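Local coordinates for protein beta-hexosaminidase (PDB 6JTJ) that probably cleaves terminal beta-1,4-linked N-acetylglucosamine from peptidoglycan fragments during cell-wall recycling, at residues I42-V47 with Y352-L357; E91-R96 with L100-D105. One frame throughout, in Å; residues are numbered along the deposited sequence.

Interaction 1 (I42-V47 with Y352-L357); sequences IPRGPV and YMENSL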
# COMPACT_ATOMS: atom_id res chain seq x y z
N ILE C 42 -21.67 -2.69 30.92
CA ILE C 42 -22.18 -1.97 29.76
C ILE C 42 -22.01 -2.86 28.52
O ILE C 42 -20.93 -3.40 28.30
CB ILE C 42 -21.37 -0.68 29.51
CG1 ILE C 42 -21.10 0.06 30.83
CG2 ILE C 42 -22.08 0.22 28.51
CD1 ILE C 42 -20.15 1.24 30.70
N PRO C 43 -23.07 -3.05 27.73
CA PRO C 43 -22.86 -3.82 26.52
C PRO C 43 -21.76 -3.20 25.63
O PRO C 43 -21.53 -1.97 25.65
CB PRO C 43 -24.22 -3.77 25.82
CG PRO C 43 -25.21 -3.43 26.88
CD PRO C 43 -24.47 -2.61 27.88
N ARG C 44 -21.06 -4.06 24.88
CA ARG C 44 -20.04 -3.58 23.96
C ARG C 44 -20.72 -2.81 22.85
O ARG C 44 -21.62 -3.32 22.20
CB ARG C 44 -19.25 -4.74 23.38
CG ARG C 44 -18.42 -5.50 24.38
CD ARG C 44 -17.80 -6.71 23.72
NE ARG C 44 -16.84 -7.39 24.58
CZ ARG C 44 -16.87 -8.67 24.90
NH1 ARG C 44 -17.80 -9.51 24.42
NH2 ARG C 44 -15.93 -9.14 25.71
N GLY C 45 -20.31 -1.56 22.66
CA GLY C 45 -20.87 -0.72 21.60
C GLY C 45 -20.33 -1.09 20.24
O GLY C 45 -19.43 -1.91 20.13
N PRO C 46 -20.85 -0.44 19.18
CA PRO C 46 -20.47 -0.78 17.81
C PRO C 46 -19.29 0.02 17.24
O PRO C 46 -19.13 0.07 16.03
CB PRO C 46 -21.74 -0.46 17.02
CG PRO C 46 -22.31 0.71 17.74
CD PRO C 46 -22.01 0.47 19.21
N VAL C 47 -18.49 0.64 18.08
CA VAL C 47 -17.35 1.42 17.61
C VAL C 47 -16.09 0.79 18.14
O VAL C 47 -16.01 0.48 19.32
CB VAL C 47 -17.43 2.88 18.09
CG1 VAL C 47 -16.19 3.66 17.69
CG2 VAL C 47 -18.67 3.55 17.53
N TYR C 352 -18.10 -13.96 20.29
CA TYR C 352 -17.44 -15.00 19.52
C TYR C 352 -15.93 -14.70 19.31
O TYR C 352 -15.13 -15.62 19.22
CB TYR C 352 -18.14 -15.16 18.18
CG TYR C 352 -17.69 -16.35 17.35
CD1 TYR C 352 -17.96 -17.66 17.75
CD2 TYR C 352 -17.00 -16.16 16.16
CE1 TYR C 352 -17.56 -18.75 16.99
CE2 TYR C 352 -16.60 -17.23 15.39
CZ TYR C 352 -16.87 -18.52 15.80
OH TYR C 352 -16.44 -19.56 15.01
N MET C 353 -15.55 -13.42 19.28
CA MET C 353 -14.15 -13.03 19.09
C MET C 353 -13.30 -13.00 20.36
O MET C 353 -12.09 -12.80 20.29
CB MET C 353 -14.07 -11.66 18.41
CG MET C 353 -14.64 -11.65 16.99
SD MET C 353 -14.38 -10.07 16.17
CE MET C 353 -15.05 -8.88 17.34
N GLU C 354 -13.92 -13.17 21.53
CA GLU C 354 -13.16 -13.13 22.79
C GLU C 354 -12.13 -14.25 22.79
O GLU C 354 -12.38 -15.34 22.28
CB GLU C 354 -14.04 -13.25 24.04
CG GLU C 354 -13.46 -12.47 25.22
CD GLU C 354 -14.41 -12.37 26.41
OE1 GLU C 354 -14.22 -11.46 27.28
OE2 GLU C 354 -15.35 -13.20 26.47
N ASN C 355 -10.95 -13.95 23.32
CA ASN C 355 -9.91 -14.94 23.43
C ASN C 355 -10.39 -16.11 24.28
O ASN C 355 -11.03 -15.90 25.31
CB ASN C 355 -8.64 -14.37 24.04
CG ASN C 355 -7.42 -15.17 23.64
OD1 ASN C 355 -7.24 -16.28 24.10
ND2 ASN C 355 -6.56 -14.59 22.81
N SER C 356 -10.09 -17.32 23.85
CA SER C 356 -10.56 -18.50 24.54
C SER C 356 -9.57 -19.03 25.60
O SER C 356 -9.92 -19.92 26.34
CB SER C 356 -10.95 -19.59 23.51
OG SER C 356 -9.81 -20.05 22.80
N LEU C 357 -8.34 -18.50 25.65
CA LEU C 357 -7.33 -18.95 26.62
C LEU C 357 -7.14 -17.99 27.76
O LEU C 357 -7.04 -16.79 27.53
CB LEU C 357 -5.97 -19.10 25.94
CG LEU C 357 -5.78 -20.19 24.88
CD1 LEU C 357 -4.31 -20.20 24.48
CD2 LEU C 357 -6.19 -21.55 25.39
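Arg44 and Glu354 are the nearest backbone positions of two irregular segments, yet their CA atoms stand 11.8 Å apart, and the gap is bridged by side chains alone. The Arg44 chain runs extended from CG to NE, with CG anti to the carbonyl carbon (chi1 -66°), which carries the guanidinium across to the other segment. Glu354, extended beyond CG, meets it at about a right angle. Glu354 OE1 lies at the edge of the Arg44 guanidinium, near its plane, 3.3 Å from NH2, in a salt bridge. The two flat groups stand nearly perpendicular, 87° apart; the hydrogen bond is weak and bent, 131° at the hydrogen. Within the glycoside hydrolase family 3 domain, a TIM-type barrel, 42-47 leads into strand 47-49, which pairs with strand 321-323. The contact joins this loop to the one between helices 346-352 and 359-367, beside Ile101, on which both side chains pack. Stronger partners share the charged ends. Arg44 NH2 also donates to Glu99 O, while Gln351 accepts from Arg44 NH1 and donates to Glu354 OE2, clasping both ions. Just beyond, Asn355 OD1 takes Leu357 N in its carbonyl plane at 2.9 Å, an Asx turn in the loop before helix 359-367.

Interaction 2 (E91-R96 with L100-D105); sequences EIKALR and LIIAVD. With NAG (2-acetamido-2-deoxy-beta-D-glucopyranose), chain I.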
# COMPACT_ATOMS: atom_id res chain seq x y z
N GLU C 91 -5.42 -2.79 31.93
CA GLU C 91 -6.15 -1.59 32.31
C GLU C 91 -7.30 -1.28 31.34
O GLU C 91 -8.31 -0.74 31.76
CB GLU C 91 -5.20 -0.39 32.50
CG GLU C 91 -4.61 0.21 31.24
CD GLU C 91 -3.67 1.37 31.52
OE1 GLU C 91 -3.80 1.96 32.60
OE2 GLU C 91 -2.79 1.70 30.69
N ILE C 92 -7.16 -1.63 30.07
CA ILE C 92 -8.28 -1.52 29.13
C ILE C 92 -9.42 -2.44 29.54
O ILE C 92 -10.59 -2.05 29.52
CB ILE C 92 -7.85 -1.84 27.68
CG1 ILE C 92 -7.00 -0.70 27.12
CG2 ILE C 92 -9.05 -2.08 26.78
CD1 ILE C 92 -6.16 -1.07 25.92
N LYS C 93 -9.09 -3.68 29.88
CA LYS C 93 -10.08 -4.68 30.23
C LYS C 93 -10.78 -4.36 31.55
O LYS C 93 -11.96 -4.65 31.72
CB LYS C 93 -9.45 -6.07 30.29
CG LYS C 93 -8.88 -6.54 28.95
CD LYS C 93 -9.09 -8.02 28.70
CE LYS C 93 -8.88 -8.39 27.23
NZ LYS C 93 -10.07 -8.13 26.34
N ALA C 94 -10.04 -3.74 32.47
CA ALA C 94 -10.58 -3.42 33.80
C ALA C 94 -11.68 -2.37 33.78
O ALA C 94 -12.43 -2.26 34.75
CB ALA C 94 -9.45 -2.97 34.72
N LEU C 95 -11.79 -1.59 32.71
CA LEU C 95 -12.72 -0.48 32.68
C LEU C 95 -14.18 -0.88 32.75
O LEU C 95 -15.00 -0.14 33.29
CB LEU C 95 -12.51 0.38 31.43
CG LEU C 95 -11.20 1.15 31.35
CD1 LEU C 95 -11.11 1.80 29.98
CD2 LEU C 95 -11.08 2.20 32.45
N ARG C 96 -14.52 -2.04 32.18
CA ARG C 96 -15.92 -2.40 32.02
C ARG C 96 -16.07 -3.86 31.67
O ARG C 96 -15.09 -4.53 31.39
CB ARG C 96 -16.59 -1.54 30.94
CG ARG C 96 -15.85 -1.54 29.60
CD ARG C 96 -16.30 -0.42 28.66
NE ARG C 96 -17.50 -0.77 27.92
CZ ARG C 96 -18.08 0.03 27.02
NH1 ARG C 96 -17.56 1.23 26.75
NH2 ARG C 96 -19.19 -0.37 26.40
N LEU C 100 -13.78 -4.87 26.90
CA LEU C 100 -13.54 -4.37 25.56
C LEU C 100 -12.66 -5.37 24.80
O LEU C 100 -11.66 -5.83 25.33
CB LEU C 100 -12.85 -3.00 25.61
CG LEU C 100 -13.69 -1.82 26.14
CD1 LEU C 100 -12.82 -0.57 26.24
CD2 LEU C 100 -14.91 -1.54 25.27
N ILE C 101 -13.07 -5.70 23.58
CA ILE C 101 -12.30 -6.58 22.70
C ILE C 101 -11.09 -5.82 22.16
O ILE C 101 -11.20 -4.68 21.74
CB ILE C 101 -13.18 -7.09 21.53
CG1 ILE C 101 -14.24 -8.06 22.05
CG2 ILE C 101 -12.34 -7.76 20.46
CD1 ILE C 101 -13.72 -9.37 22.59
N ILE C 102 -9.93 -6.45 22.19
CA ILE C 102 -8.69 -5.81 21.76
C ILE C 102 -8.12 -6.57 20.56
O ILE C 102 -7.92 -7.79 20.61
CB ILE C 102 -7.65 -5.79 22.91
CG1 ILE C 102 -8.24 -5.12 24.15
CG2 ILE C 102 -6.38 -5.08 22.46
CD1 ILE C 102 -7.32 -5.09 25.36
N ALA C 103 -7.85 -5.83 19.49
CA ALA C 103 -7.32 -6.42 18.26
C ALA C 103 -6.04 -5.74 17.80
O ALA C 103 -5.69 -4.66 18.26
CB ALA C 103 -8.36 -6.37 17.16
N VAL C 104 -5.34 -6.43 16.90
CA VAL C 104 -4.11 -5.93 16.28
C VAL C 104 -3.92 -6.58 14.91
O VAL C 104 -4.47 -7.65 14.64
CB VAL C 104 -2.88 -6.21 17.18
CG1 VAL C 104 -2.54 -7.70 17.18
CG2 VAL C 104 -1.68 -5.39 16.75
N ASP C 105 -3.18 -5.90 14.04
CA ASP C 105 -2.79 -6.44 12.74
C ASP C 105 -1.46 -7.20 12.85
O ASP C 105 -0.39 -6.62 12.68
CB ASP C 105 -2.64 -5.30 11.71
CG ASP C 105 -3.95 -4.58 11.42
OD1 ASP C 105 -4.89 -5.26 10.96
OD2 ASP C 105 -4.03 -3.35 11.59
C1 NAG I . -6.63 -1.37 6.33
C2 NAG I . -5.78 -2.55 5.84
C3 NAG I . -6.18 -3.81 6.57
C4 NAG I . -6.19 -3.60 8.08
C5 NAG I . -7.15 -2.48 8.46
C6 NAG I . -7.02 -2.14 9.95
C7 NAG I . -4.95 -3.04 3.53
C8 NAG I . -3.58 -3.03 4.08
N2 NAG I . -5.91 -2.79 4.43
O1 NAG I . -5.97 -0.14 6.06
O3 NAG I . -5.28 -4.84 6.20
O4 NAG I . -6.52 -4.78 8.77
O5 NAG I . -6.81 -1.32 7.73
O6 NAG I . -5.74 -1.64 10.30
O7 NAG I . -5.14 -3.23 2.32
O HOH W 1 -13.05 -3.48 29.36
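Lys93, in the last turns of helix 82-94, and Leu100, just before the strand 101-108, bring their CA atoms to 5.8 Å, where the chain leaves the helix and turns into the strand, completing a beta-alpha-beta unit of the barrel begun by strand 69-74. Ile92 faces the strand and lays CG2, anti to its backbone N, against Ile102 CD1 (3.8 Å) and, more loosely, against Leu100 CB (4.1 Å), packing the helix on the strand. Leu100 also meets Arg96: its CD2 lies over one face of the guanidinium, toward the rim, 3.8 Å from Arg96 NE, after the arginine chain bends at chi3 (-83°). Leu64 O and Asp66 O hold Arg96 NH1. Lys93, bent at chi2 and chi4, brings NZ back to Leu100 O at 3.0 Å, tilted 25° from the carbonyl plane, and NZ also pairs with Asp160. A water accepts from Leu100 N at 2.9 Å and lies 2.8 Å from Ile92 O, with Lys93 O also close. At the far end of the strand segment Asp105 takes O4 and O6 of the bound N-acetylglucosamine, OD2 to O6 being 2.7 Å, and is salt-bridged to Arg113. Asp160 would partly neutralise the lysine, whose ammonium takes Leu100 O while the water takes Leu100 N, so both backbone polar atoms of this buried residue have partners.

From the N terminus, 42-47 comes first and leads into the strand 47-49; the chain then passes through strand 69-74 and helix 82-94 to interaction 2, which closes a short turn between helix and strand 101-108. Interaction 1 closes only some 250 residues later, when 352-357 returns beside the start, so interaction 2 is nested inside its loop. The two centres are about 9 Å apart. Contacts join them directly: Pro43 O lies 2.9 Å from Arg96 NH2, a weak hydrogen bond, and Ile101 packs its CD1 against Glu354 CA and its CG1 against Arg44 NE. The early barrel strands and the loop after helix 346-352 are thereby tied together on one side of the chain's centre.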